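Local coordinates for protein lipolytic enzyme, G-D-S-L family (Bacteroides thetaiotaomicron, PDB 7BR2) that metabolises the drug diltiazem in a gut bacterium, as an SGNH (GDSL-family) serine esterase that probably hydrolyses the ester of the drug, at residues G309-Y314 against D330-I335; W371-F376 against D409-M414; M216-L221 against E293-E298; V85-N90 against K160-Y165. All coordinates share one frame; numbering follows the deposited sequence.

Contact 1: G309-Y314 against D330-I335; sequences GLKGQY and DLAKGI
The short helix 328-333 follows strand 321-327 of the antiparallel sheet and leads to strand 335-336 of the mixed sheet. Its Leu331 and Ala332 meet Tyr314 at the start of strand 313-318 and Lys311 in the loop just before it. The buried part is purely apolar. Methyl CD1 of Leu331 rests against CB of Tyr314 at 4.1 Å. It lies obliquely to the tyrosine ring, so this is contact with the root of the side chain rather than stacking. Leu447 of strand 443-449 touches both residues, and Trp326 also packs on Leu331. The second meeting is at the surface. The Lys311 chain bends at its second torsion (chi2 -93°) and then runs out nearly straight. This brings NZ to 3.7 Å from CB of Ala332. Gly312 is backbone-bonded to Ala328, which ties the loop to the helix start. Gly334 leaves the helix with positive phi, and its N donates to Asp330 O at 2.8 Å. The contact thus has two modest parts, the buried Tyr314-Leu331 packing and the Lys311-Ala332 touch at the surface. Neither is polar: the lysine ammonium ends beside a methyl group, so the pair adds contact but no polar bond.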
loop_
_atom_site.group_PDB
_atom_site.type_symbol
_atom_site.label_atom_id
_atom_site.label_comp_id
_atom_site.label_asym_id
_atom_site.label_seq_id
_atom_site.Cartn_x
_atom_site.Cartn_y
_atom_site.Cartn_z
ATOM N N GLY A 309 7.417 -0.320 37.977
ATOM C CA GLY A 309 8.407 -0.686 38.965
ATOM C C GLY A 309 9.150 0.563 39.355
ATOM O O GLY A 309 8.601 1.655 39.234
ATOM N N LEU A 310 10.374 0.420 39.856
ATOM C CA LEU A 310 11.097 1.563 40.409
ATOM C C LEU A 310 11.165 2.754 39.475
ATOM O O LEU A 310 10.985 2.605 38.255
ATOM C CB LEU A 310 12.502 1.135 40.797
ATOM C CG LEU A 310 12.614 0.216 42.006
ATOM C CD1 LEU A 310 14.075 0.258 42.288
ATOM C CD2 LEU A 310 11.794 0.631 43.265
ATOM N N LYS A 311 11.408 3.935 40.034
ATOM C CA LYS A 311 11.259 5.177 39.302
ATOM C C LYS A 311 12.587 5.947 39.324
ATOM O O LYS A 311 13.587 5.511 39.902
ATOM C CB LYS A 311 10.109 6.003 39.898
ATOM C CG LYS A 311 8.798 5.213 40.121
ATOM C CD LYS A 311 7.815 5.310 38.940
ATOM C CE LYS A 311 6.678 4.298 39.059
ATOM N NZ LYS A 311 5.461 4.761 38.322
ATOM N N GLY A 312 12.578 7.098 38.672
ATOM C CA GLY A 312 13.798 7.799 38.347
ATOM C C GLY A 312 13.937 7.869 36.842
ATOM O O GLY A 312 12.946 7.708 36.120
ATOM N N GLN A 313 15.147 8.111 36.347
ATOM C CA GLN A 313 15.388 8.136 34.909
ATOM C C GLN A 313 16.267 6.978 34.466
ATOM O O GLN A 313 17.275 6.654 35.111
ATOM C CB GLN A 313 15.967 9.467 34.438
ATOM C CG GLN A 313 14.848 10.472 34.296
ATOM C CD GLN A 313 15.312 11.794 33.774
ATOM O OE1 GLN A 313 15.470 11.980 32.570
ATOM N NE2 GLN A 313 15.532 12.740 34.688
ATOM N N TYR A 314 15.856 6.353 33.369
ATOM C CA TYR A 314 16.527 5.190 32.841
ATOM C C TYR A 314 16.867 5.418 31.377
ATOM O O TYR A 314 16.223 6.203 30.663
ATOM C CB TYR A 314 15.653 3.917 33.003
ATOM C CG TYR A 314 15.415 3.474 34.451
ATOM C CD1 TYR A 314 14.511 4.143 35.263
ATOM C CD2 TYR A 314 16.095 2.386 34.999
ATOM C CE1 TYR A 314 14.290 3.749 36.581
ATOM C CE2 TYR A 314 15.877 1.986 36.323
ATOM C CZ TYR A 314 14.975 2.678 37.104
ATOM O OH TYR A 314 14.748 2.300 38.409
ATOM N N ASP A 330 6.991 7.599 32.396
ATOM C CA ASP A 330 6.721 7.245 31.004
ATOM C C ASP A 330 6.783 5.737 30.796
ATOM O O ASP A 330 5.905 5.155 30.145
ATOM C CB ASP A 330 7.723 7.942 30.084
ATOM C CG ASP A 330 7.493 9.434 29.997
ATOM O OD1 ASP A 330 6.313 9.847 29.979
ATOM O OD2 ASP A 330 8.492 10.189 29.961
ATOM N N LEU A 331 7.803 5.085 31.360
ATOM C CA LEU A 331 7.935 3.641 31.204
ATOM C C LEU A 331 6.730 2.906 31.787
ATOM O O LEU A 331 6.241 1.931 31.201
ATOM C CB LEU A 331 9.238 3.172 31.850
ATOM C CG LEU A 331 10.504 3.708 31.177
ATOM C CD1 LEU A 331 11.776 3.355 31.939
ATOM C CD2 LEU A 331 10.574 3.172 29.766
ATOM N N ALA A 332 6.223 3.370 32.933
ATOM C CA ALA A 332 5.037 2.755 33.521
ATOM C C ALA A 332 3.794 3.085 32.708
ATOM O O ALA A 332 2.809 2.339 32.741
ATOM C CB ALA A 332 4.870 3.207 34.978
ATOM N N LYS A 333 3.824 4.194 31.975
ATOM C CA LYS A 333 2.729 4.506 31.069
ATOM C C LYS A 333 2.760 3.577 29.861
ATOM O O LYS A 333 1.714 3.123 29.386
ATOM C CB LYS A 333 2.895 5.950 30.602
ATOM C CG LYS A 333 1.666 6.716 30.237
ATOM C CD LYS A 333 1.776 8.073 30.937
ATOM C CE LYS A 333 0.448 8.558 31.483
ATOM N NZ LYS A 333 -0.543 7.444 31.573
ATOM N N GLY A 334 3.966 3.248 29.391
ATOM C CA GLY A 334 4.199 2.446 28.206
ATOM C C GLY A 334 4.807 3.305 27.109
ATOM O O GLY A 334 4.271 4.371 26.798
ATOM N N ILE A 335 5.903 2.867 26.500
ATOM C CA ILE A 335 6.496 3.582 25.375
ATOM C C ILE A 335 6.388 2.710 24.125
ATOM O O ILE A 335 6.358 1.474 24.200
ATOM C CB ILE A 335 7.956 3.992 25.639
ATOM C CG1 ILE A 335 8.802 2.771 25.975
ATOM C CG2 ILE A 335 8.028 5.025 26.756
ATOM C CD1 ILE A 335 10.268 3.076 25.997
#

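Contact 2: W371-F376 against D409-M414; sequences WCQFGF and DLYSKM
A single water bridges Gln373 and Tyr411 across two packed helices. The water accepts from Gln373 NE2 at 3.1 Å and is also hydrogen-bonded to Tyr411 OH at 3.0 Å. The amide also approaches the tyrosine ring directly. Gln373 NE2 stands 3.8 Å from Tyr411 CE1, at the ring edge and near its plane. The amide and ring planes are 66° apart, and the side chains cross at about a right angle. A bend at the second torsion (chi2 -61°) turns the glutamine amide to this place. Its oxygen is held separately, because Gln373 OE1 accepts from the backbone N of Phe384. The two bonds fix the rotation of the amide. Tyr411 OH has a further weak bond to Asn386 OD1.

The elements joined are the end of the long helix 344-377 and the short helix 408-414. Within the long helix the turn 373-376 widens to a pi-type turn, where Phe376 N makes only a weak bond to Cys372 O. Next to the glutamine, Cys372 gives the apolar half of the contact. Its CB touches Tyr411 CD1 at 3.9 Å. Its sulfur forms a Cys sulfur-aromatic contact, with SG 5.4 Å from the Tyr411 ring centroid and 59° off the normal, an oblique approach. Phe377 and, from helix 388-397, Ala390 and Met394 also pack on Tyr411.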
loop_
_atom_site.group_PDB
_atom_site.type_symbol
_atom_site.label_atom_id
_atom_site.label_comp_id
_atom_site.label_asym_id
_atom_site.label_seq_id
_atom_site.Cartn_x
_atom_site.Cartn_y
_atom_site.Cartn_z
ATOM N N TRP A 371 2.153 -1.740 -20.462
ATOM C CA TRP A 371 1.592 -0.651 -21.257
ATOM C C TRP A 371 1.963 -0.824 -22.724
ATOM O O TRP A 371 1.120 -0.659 -23.611
ATOM C CB TRP A 371 2.042 0.732 -20.789
ATOM C CG TRP A 371 1.359 1.765 -21.665
ATOM C CD1 TRP A 371 0.137 2.341 -21.450
ATOM C CD2 TRP A 371 1.813 2.269 -22.936
ATOM N NE1 TRP A 371 -0.178 3.182 -22.481
ATOM C CE2 TRP A 371 0.827 3.155 -23.409
ATOM C CE3 TRP A 371 2.958 2.062 -23.713
ATOM C CZ2 TRP A 371 0.950 3.833 -24.622
ATOM C CZ3 TRP A 371 3.076 2.736 -24.922
ATOM C CH2 TRP A 371 2.079 3.609 -25.361
ATOM N N CYS A 372 3.223 -1.154 -23.011
ATOM C CA CYS A 372 3.570 -1.368 -24.414
ATOM C C CYS A 372 2.647 -2.402 -25.043
ATOM O O CYS A 372 2.135 -2.210 -26.158
ATOM C CB CYS A 372 5.040 -1.784 -24.547
ATOM S SG CYS A 372 6.155 -0.398 -24.200
ATOM N N GLN A 373 2.325 -3.446 -24.287
ATOM C CA GLN A 373 1.568 -4.543 -24.878
ATOM C C GLN A 373 0.104 -4.174 -25.079
ATOM O O GLN A 373 -0.440 -4.367 -26.170
ATOM C CB GLN A 373 1.701 -5.813 -24.027
ATOM C CG GLN A 373 3.051 -6.531 -24.215
ATOM C CD GLN A 373 3.304 -7.006 -25.657
ATOM O OE1 GLN A 373 2.411 -6.967 -26.497
ATOM N NE2 GLN A 373 4.525 -7.477 -25.929
ATOM N N PHE A 374 -0.564 -3.672 -24.036
ATOM C CA PHE A 374 -2.001 -3.435 -24.140
ATOM C C PHE A 374 -2.357 -2.013 -24.573
ATOM O O PHE A 374 -3.409 -1.805 -25.195
ATOM C CB PHE A 374 -2.674 -3.775 -22.807
ATOM C CG PHE A 374 -2.503 -5.204 -22.422
ATOM C CD1 PHE A 374 -3.325 -6.181 -22.949
ATOM C CD2 PHE A 374 -1.489 -5.585 -21.549
ATOM C CE1 PHE A 374 -3.141 -7.517 -22.601
ATOM C CE2 PHE A 374 -1.303 -6.909 -21.195
ATOM C CZ PHE A 374 -2.127 -7.879 -21.725
ATOM N N GLY A 375 -1.506 -1.035 -24.293
ATOM C CA GLY A 375 -1.743 0.321 -24.729
ATOM C C GLY A 375 -1.266 0.630 -26.133
ATOM O O GLY A 375 -1.591 1.700 -26.650
ATOM N N PHE A 376 -0.505 -0.270 -26.774
ATOM C CA PHE A 376 -0.126 -0.052 -28.170
ATOM C C PHE A 376 -0.254 -1.312 -29.031
ATOM O O PHE A 376 -0.955 -1.295 -30.047
ATOM C CB PHE A 376 1.295 0.507 -28.278
ATOM C CG PHE A 376 1.779 0.616 -29.684
ATOM C CD1 PHE A 376 1.299 1.617 -30.519
ATOM C CD2 PHE A 376 2.712 -0.280 -30.186
ATOM C CE1 PHE A 376 1.739 1.723 -31.827
ATOM C CE2 PHE A 376 3.159 -0.174 -31.491
ATOM C CZ PHE A 376 2.670 0.832 -32.314
ATOM N N ASP A 409 13.238 1.937 -25.704
ATOM C CA ASP A 409 14.420 1.279 -25.152
ATOM C C ASP A 409 14.016 0.162 -24.178
ATOM O O ASP A 409 14.468 -1.001 -24.284
ATOM C CB ASP A 409 15.305 2.329 -24.471
ATOM C CG ASP A 409 16.604 1.748 -23.950
ATOM O OD1 ASP A 409 17.252 1.000 -24.705
ATOM O OD2 ASP A 409 16.984 2.041 -22.795
ATOM N N LEU A 410 13.117 0.495 -23.248
ATOM C CA LEU A 410 12.617 -0.498 -22.320
ATOM C C LEU A 410 11.974 -1.653 -23.071
ATOM O O LEU A 410 12.187 -2.811 -22.715
ATOM C CB LEU A 410 11.629 0.138 -21.335
ATOM C CG LEU A 410 11.040 -0.800 -20.260
ATOM C CD1 LEU A 410 10.911 -0.069 -18.916
ATOM C CD2 LEU A 410 9.691 -1.415 -20.676
ATOM N N TYR A 411 11.189 -1.367 -24.118
ATOM C CA TYR A 411 10.542 -2.474 -24.818
ATOM C C TYR A 411 11.563 -3.351 -25.535
ATOM O O TYR A 411 11.384 -4.573 -25.618
ATOM C CB TYR A 411 9.486 -1.984 -25.810
ATOM C CG TYR A 411 8.877 -3.159 -26.550
ATOM C CD1 TYR A 411 7.950 -3.980 -25.932
ATOM C CD2 TYR A 411 9.267 -3.472 -27.853
ATOM C CE1 TYR A 411 7.408 -5.074 -26.591
ATOM C CE2 TYR A 411 8.724 -4.566 -28.529
ATOM C CZ TYR A 411 7.800 -5.363 -27.891
ATOM O OH TYR A 411 7.258 -6.448 -28.543
ATOM N N SER A 412 12.627 -2.747 -26.079
ATOM C CA SER A 412 13.653 -3.522 -26.770
ATOM C C SER A 412 14.356 -4.472 -25.813
ATOM O O SER A 412 14.844 -5.531 -26.231
ATOM C CB SER A 412 14.651 -2.583 -27.475
ATOM O OG SER A 412 15.592 -1.994 -26.593
ATOM N N LYS A 413 14.392 -4.123 -24.526
ATOM C CA LYS A 413 14.869 -5.095 -23.540
ATOM C C LYS A 413 13.773 -6.092 -23.130
ATOM O O LYS A 413 13.985 -7.309 -23.145
ATOM C CB LYS A 413 15.400 -4.367 -22.303
ATOM C CG LYS A 413 16.328 -3.199 -22.623
ATOM C CD LYS A 413 16.669 -2.398 -21.367
ATOM C CE LYS A 413 17.184 -0.991 -21.691
ATOM N NZ LYS A 413 16.945 -0.028 -20.551
ATOM N N MET A 414 12.603 -5.605 -22.748
ATOM C CA MET A 414 11.623 -6.479 -22.111
ATOM C C MET A 414 10.874 -7.371 -23.087
ATOM O O MET A 414 10.208 -8.313 -22.644
ATOM C CB MET A 414 10.642 -5.637 -21.286
ATOM C CG MET A 414 11.275 -5.006 -20.061
ATOM S SD MET A 414 11.701 -6.244 -18.775
ATOM C CE MET A 414 10.101 -6.413 -17.968
HETATM O O HOH W 1 4.469 -7.438 -29.017
#

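Contact 3: M216-L221 against E293-E298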
loop_
_atom_site.group_PDB
_atom_site.type_symbol
_atom_site.label_atom_id
_atom_site.label_comp_id
_atom_site.label_asym_id
_atom_site.label_seq_id
_atom_site.Cartn_x
_atom_site.Cartn_y
_atom_site.Cartn_z
ATOM N N MET A 216 -3.797 5.006 2.014
ATOM C CA MET A 216 -4.591 3.998 1.321
ATOM C C MET A 216 -4.282 2.605 1.853
ATOM O O MET A 216 -5.190 1.785 2.058
ATOM C CB MET A 216 -4.329 4.067 -0.184
ATOM C CG MET A 216 -4.931 5.281 -0.840
ATOM S SD MET A 216 -4.341 5.568 -2.528
ATOM C CE MET A 216 -5.302 4.342 -3.426
ATOM N N ALA A 217 -2.997 2.319 2.073
ATOM C CA ALA A 217 -2.617 1.040 2.652
ATOM C C ALA A 217 -3.215 0.889 4.037
ATOM O O ALA A 217 -3.758 -0.170 4.375
ATOM C CB ALA A 217 -1.095 0.914 2.691
ATOM N N TYR A 218 -3.130 1.949 4.843
ATOM C CA TYR A 218 -3.704 1.962 6.181
ATOM C C TYR A 218 -5.182 1.612 6.133
ATOM O O TYR A 218 -5.655 0.742 6.870
ATOM C CB TYR A 218 -3.503 3.354 6.797
ATOM C CG TYR A 218 -4.480 3.676 7.900
ATOM C CD1 TYR A 218 -4.310 3.152 9.175
ATOM C CD2 TYR A 218 -5.607 4.454 7.649
ATOM C CE1 TYR A 218 -5.209 3.424 10.177
ATOM C CE2 TYR A 218 -6.518 4.723 8.640
ATOM C CZ TYR A 218 -6.317 4.212 9.908
ATOM O OH TYR A 218 -7.232 4.481 10.903
ATOM N N LEU A 219 -5.918 2.255 5.229
ATOM C CA LEU A 219 -7.353 2.026 5.144
ATOM C C LEU A 219 -7.671 0.609 4.689
ATOM O O LEU A 219 -8.606 -0.017 5.206
ATOM C CB LEU A 219 -7.992 3.050 4.205
ATOM C CG LEU A 219 -8.005 4.473 4.767
ATOM C CD1 LEU A 219 -8.351 5.499 3.692
ATOM C CD2 LEU A 219 -8.982 4.537 5.960
ATOM N N PHE A 220 -6.904 0.075 3.727
ATOM C CA PHE A 220 -7.172 -1.290 3.282
ATOM C C PHE A 220 -6.850 -2.287 4.385
ATOM O O PHE A 220 -7.577 -3.270 4.577
ATOM C CB PHE A 220 -6.377 -1.602 2.009
ATOM C CG PHE A 220 -6.765 -2.894 1.349
ATOM C CD1 PHE A 220 -7.728 -2.921 0.349
ATOM C CD2 PHE A 220 -6.168 -4.084 1.724
ATOM C CE1 PHE A 220 -8.091 -4.123 -0.249
ATOM C CE2 PHE A 220 -6.515 -5.280 1.120
ATOM C CZ PHE A 220 -7.480 -5.300 0.131
ATOM N N LEU A 221 -5.792 -2.029 5.147
ATOM C CA LEU A 221 -5.473 -2.898 6.272
ATOM C C LEU A 221 -6.541 -2.809 7.356
ATOM O O LEU A 221 -6.866 -3.812 8.001
ATOM C CB LEU A 221 -4.105 -2.525 6.842
ATOM C CG LEU A 221 -2.964 -2.801 5.866
ATOM C CD1 LEU A 221 -1.679 -2.175 6.361
ATOM C CD2 LEU A 221 -2.821 -4.306 5.659
ATOM N N GLU A 293 -1.415 12.140 9.598
ATOM C CA GLU A 293 -2.657 12.232 8.839
ATOM C C GLU A 293 -3.710 11.268 9.324
ATOM O O GLU A 293 -4.897 11.552 9.190
ATOM C CB GLU A 293 -2.398 11.965 7.347
ATOM C CG GLU A 293 -1.362 12.898 6.754
ATOM C CD GLU A 293 -0.900 12.477 5.375
ATOM O OE1 GLU A 293 -1.076 11.291 5.007
ATOM O OE2 GLU A 293 -0.359 13.343 4.653
ATOM N N VAL A 294 -3.300 10.125 9.861
ATOM C CA VAL A 294 -4.209 9.130 10.423
ATOM C C VAL A 294 -3.558 8.567 11.673
ATOM O O VAL A 294 -2.340 8.698 11.865
ATOM C CB VAL A 294 -4.527 7.995 9.415
ATOM C CG1 VAL A 294 -5.302 8.522 8.212
ATOM C CG2 VAL A 294 -3.241 7.292 8.942
ATOM N N PRO A 295 -4.350 7.967 12.575
ATOM C CA PRO A 295 -3.742 7.378 13.778
ATOM C C PRO A 295 -3.005 6.086 13.451
ATOM O O PRO A 295 -3.366 5.023 13.971
ATOM C CB PRO A 295 -4.938 7.128 14.708
ATOM C CG PRO A 295 -6.158 7.462 13.933
ATOM C CD PRO A 295 -5.796 7.695 12.510
ATOM N N PHE A 296 -2.012 6.144 12.553
ATOM C CA PHE A 296 -1.387 4.906 12.089
ATOM C C PHE A 296 -0.546 4.265 13.185
ATOM O O PHE A 296 -0.583 3.043 13.369
ATOM C CB PHE A 296 -0.533 5.123 10.838
ATOM C CG PHE A 296 0.093 3.847 10.343
ATOM C CD1 PHE A 296 -0.666 2.916 9.643
ATOM C CD2 PHE A 296 1.411 3.540 10.625
ATOM C CE1 PHE A 296 -0.119 1.720 9.215
ATOM C CE2 PHE A 296 1.974 2.337 10.183
ATOM C CZ PHE A 296 1.203 1.432 9.486
ATOM N N MET A 297 0.257 5.069 13.884
ATOM C CA MET A 297 1.086 4.546 14.966
ATOM C C MET A 297 0.237 3.896 16.049
ATOM O O MET A 297 0.563 2.807 16.537
ATOM C CB MET A 297 1.931 5.676 15.542
ATOM C CG MET A 297 2.924 6.217 14.547
ATOM S SD MET A 297 3.946 4.910 13.840
ATOM C CE MET A 297 5.068 4.622 15.211
ATOM N N GLU A 298 -0.857 4.553 16.437
ATOM C CA GLU A 298 -1.689 4.034 17.521
ATOM C C GLU A 298 -2.460 2.780 17.102
ATOM O O GLU A 298 -2.610 1.840 17.897
ATOM C CB GLU A 298 -2.657 5.122 17.999
ATOM C CG GLU A 298 -1.979 6.388 18.502
ATOM C CD GLU A 298 -1.738 7.402 17.396
ATOM O OE1 GLU A 298 -1.411 6.985 16.258
ATOM O OE2 GLU A 298 -1.878 8.616 17.664
#
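An inverse gamma turn centred on Pro295, at the N-cap position of helix 296-300, wraps round Tyr218 of helix 210-223. Within the turn a weak bond of 2.7 Å runs from Phe296 N to Val294 O. The turn thereby sets three successive side chains on one aromatic ring. Val294 lies over a face of Tyr218. Its CG2 makes a CH-pi contact, 4.0 Å from the Tyr218 ring centroid and 14° off the normal, while CB sits 3.9 Å from Tyr218 CE2. Phe296 comes to the other border of the ring. There Tyr218 CD1 meets Phe296 CD1 at 3.7 Å, near the plane of the phenylalanine and at its edge. The tyrosine reaches out from its helix with CG roughly anti to the backbone N (chi1 157°). Its polar end is satisfied beyond the turn, by a hydrogen bond between Tyr218 OH and Glu299 OE1. With an alanine here, Val294 and Phe296 would probably face a gap, and Glu299 would be left without its hydroxyl partner. The contact joins helix 210-223 to the turn that enters helix 296-300. Ile187 of helix 181-194 also packs on Val294, and Tyr272 meets Phe296 edge to face. At the tip of the tyrosine, OH lies 3.9 Å from CD of Pro295.

Contact 4: V85-N90 against K160-Y165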
loop_
_atom_site.group_PDB
_atom_site.type_symbol
_atom_site.label_atom_id
_atom_site.label_comp_id
_atom_site.label_asym_id
_atom_site.label_seq_id
_atom_site.Cartn_x
_atom_site.Cartn_y
_atom_site.Cartn_z
ATOM N N VAL A 85 -10.326 -4.584 -7.470
ATOM C CA VAL A 85 -10.707 -3.874 -8.689
ATOM C C VAL A 85 -11.044 -2.429 -8.330
ATOM O O VAL A 85 -11.938 -2.183 -7.513
ATOM C CB VAL A 85 -11.892 -4.555 -9.399
ATOM C CG1 VAL A 85 -12.261 -3.830 -10.683
ATOM C CG2 VAL A 85 -11.593 -6.034 -9.672
ATOM N N THR A 86 -10.300 -1.478 -8.897
ATOM C CA THR A 86 -10.522 -0.052 -8.680
ATOM C C THR A 86 -10.392 0.697 -10.001
ATOM O O THR A 86 -9.531 0.374 -10.827
ATOM C CB THR A 86 -9.544 0.527 -7.652
ATOM O OG1 THR A 86 -9.918 1.882 -7.360
ATOM C CG2 THR A 86 -8.097 0.493 -8.168
ATOM N N PHE A 87 -11.268 1.675 -10.211
ATOM C CA PHE A 87 -11.289 2.442 -11.452
ATOM C C PHE A 87 -12.182 3.653 -11.238
ATOM O O PHE A 87 -12.829 3.797 -10.196
ATOM C CB PHE A 87 -11.793 1.610 -12.640
ATOM C CG PHE A 87 -13.244 1.235 -12.545
ATOM C CD1 PHE A 87 -13.669 0.294 -11.623
ATOM C CD2 PHE A 87 -14.184 1.836 -13.367
ATOM C CE1 PHE A 87 -15.006 -0.042 -11.529
ATOM C CE2 PHE A 87 -15.515 1.503 -13.280
ATOM C CZ PHE A 87 -15.930 0.561 -12.360
ATOM N N GLY A 88 -12.208 4.540 -12.230
ATOM C CA GLY A 88 -13.111 5.673 -12.210
ATOM C C GLY A 88 -12.427 7.019 -12.339
ATOM O O GLY A 88 -13.056 7.980 -12.781
ATOM N N MET A 89 -11.171 7.125 -11.910
ATOM C CA MET A 89 -10.505 8.423 -12.005
ATOM C C MET A 89 -10.428 8.901 -13.453
ATOM O O MET A 89 -10.646 10.088 -13.740
ATOM C CB MET A 89 -9.118 8.366 -11.369
ATOM C CG MET A 89 -8.381 9.711 -11.404
ATOM S SD MET A 89 -9.162 11.070 -10.485
ATOM C CE MET A 89 -8.873 10.593 -8.782
ATOM N N ASN A 90 -10.144 7.988 -14.386
ATOM C CA ASN A 90 -10.124 8.324 -15.803
ATOM C C ASN A 90 -11.507 8.232 -16.423
ATOM O O ASN A 90 -11.849 9.039 -17.287
ATOM C CB ASN A 90 -9.142 7.412 -16.537
ATOM C CG ASN A 90 -7.709 7.718 -16.181
ATOM O OD1 ASN A 90 -7.282 8.878 -16.235
ATOM N ND2 ASN A 90 -6.963 6.693 -15.778
ATOM N N LYS A 160 -17.893 9.007 -7.278
ATOM C CA LYS A 160 -18.673 8.378 -6.217
ATOM C C LYS A 160 -19.853 7.591 -6.772
ATOM O O LYS A 160 -20.226 6.556 -6.209
ATOM C CB LYS A 160 -19.152 9.431 -5.210
ATOM C CG LYS A 160 -18.084 9.851 -4.207
ATOM C CD LYS A 160 -18.381 11.191 -3.568
ATOM C CE LYS A 160 -19.606 11.125 -2.668
ATOM N NZ LYS A 160 -19.757 12.377 -1.855
ATOM N N ARG A 161 -20.469 8.067 -7.856
ATOM C CA ARG A 161 -21.533 7.291 -8.497
ATOM C C ARG A 161 -21.008 5.954 -9.005
ATOM O O ARG A 161 -21.659 4.909 -8.842
ATOM C CB ARG A 161 -22.149 8.080 -9.649
ATOM C CG ARG A 161 -23.111 9.159 -9.233
ATOM C CD ARG A 161 -23.748 9.789 -10.461
ATOM N NE ARG A 161 -24.839 8.975 -10.993
ATOM C CZ ARG A 161 -25.396 9.172 -12.185
ATOM N NH1 ARG A 161 -24.949 10.153 -12.967
ATOM N NH2 ARG A 161 -26.397 8.399 -12.593
ATOM N N ILE A 162 -19.845 5.976 -9.664
ATOM C CA ILE A 162 -19.242 4.722 -10.117
ATOM C C ILE A 162 -18.967 3.803 -8.921
ATOM O O ILE A 162 -19.233 2.592 -8.962
ATOM C CB ILE A 162 -17.965 5.005 -10.939
ATOM C CG1 ILE A 162 -18.300 5.841 -12.180
ATOM C CG2 ILE A 162 -17.299 3.698 -11.354
ATOM C CD1 ILE A 162 -17.097 6.338 -12.941
ATOM N N ILE A 163 -18.471 4.373 -7.826
ATOM C CA ILE A 163 -18.170 3.561 -6.653
ATOM C C ILE A 163 -19.442 2.958 -6.060
ATOM O O ILE A 163 -19.436 1.815 -5.596
ATOM C CB ILE A 163 -17.393 4.393 -5.623
ATOM C CG1 ILE A 163 -16.040 4.787 -6.221
ATOM C CG2 ILE A 163 -17.222 3.605 -4.337
ATOM C CD1 ILE A 163 -15.181 5.644 -5.349
ATOM N N GLU A 164 -20.555 3.694 -6.092
ATOM C CA GLU A 164 -21.821 3.129 -5.623
ATOM C C GLU A 164 -22.291 1.998 -6.524
ATOM O O GLU A 164 -22.834 0.994 -6.039
ATOM C CB GLU A 164 -22.893 4.218 -5.510
ATOM C CG GLU A 164 -23.149 4.725 -4.087
ATOM C CD GLU A 164 -23.308 3.585 -3.058
ATOM O OE1 GLU A 164 -24.297 2.815 -3.161
ATOM O OE2 GLU A 164 -22.470 3.472 -2.135
ATOM N N TYR A 165 -22.097 2.138 -7.836
ATOM C CA TYR A 165 -22.409 1.013 -8.712
ATOM C C TYR A 165 -21.551 -0.205 -8.360
ATOM O O TYR A 165 -22.047 -1.344 -8.345
ATOM C CB TYR A 165 -22.221 1.395 -10.173
ATOM C CG TYR A 165 -22.874 0.394 -11.087
ATOM C CD1 TYR A 165 -22.235 -0.801 -11.412
ATOM C CD2 TYR A 165 -24.136 0.621 -11.601
ATOM C CE1 TYR A 165 -22.832 -1.737 -12.230
ATOM C CE2 TYR A 165 -24.745 -0.309 -12.434
ATOM C CZ TYR A 165 -24.086 -1.486 -12.741
ATOM O OH TYR A 165 -24.686 -2.410 -13.562
#
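Apolar packing joins Phe87 and Gly88 to Ile162 of helix 155-173, and the isoleucine uses both of its branches. Methyl CG2 of Ile162 presses on the far end of the Phe87 ring, 3.4 Å from CE2 and 3.6 Å from CZ. The approach is oblique and tight. CG of Phe87 sits between its backbone N and carbonyl carbon (chi1 68°), which directs the ring to the helix. Phe117 packs on the same ring with nearly parallel planes. The other branch serves the backbone. CD1 of Ile162 lies 4.1 Å from CA of Gly88, where a CB would point at the helix. At phi 124° a side chain on Gly88 would also collide with the carbonyl oxygen of Phe87.

Polar bonds outside the two segments also hold the loop. Gly88 O accepts from Ser92 OG, and Asn90 ND2 donates to Asp62 O. Lys155 NZ of the same helix adds a polar tie at Met89 O. The sequence Gly88-Met89-Asn90-Asp91 fits the GxND block of SGNH hydrolases, whose asparagine usually helps form the oxyanion hole. The Ile162 interface itself has no directional bond. It depends on the close fit of CG2 to the ring and CD1 to the glycine.

Contacts 2, 3 and 4 are buried, whereas contact 1 is partly exposed and lies far out, its centre about 35 Å from the centre of the chain. Contact 3 is the most central, its centre about 10 Å from that point. No two of the four touch; contacts 3 and 4 come closest, with nearest atoms about 7 Å apart, and they share no helix or strand. Contacts 1 and 2 lie on opposite sides of the chain centre, about 59 Å apart between centres. Their chemistry differs accordingly. Contact 4 is purely apolar and contact 3 mainly aromatic. Contact 2 alone adds a water bridge between its segments, while contact 1 mixes a leucine with a surface lysine. Contact 1 ties strand to helix among the distal sheets, and contact 2 ties helix to helix.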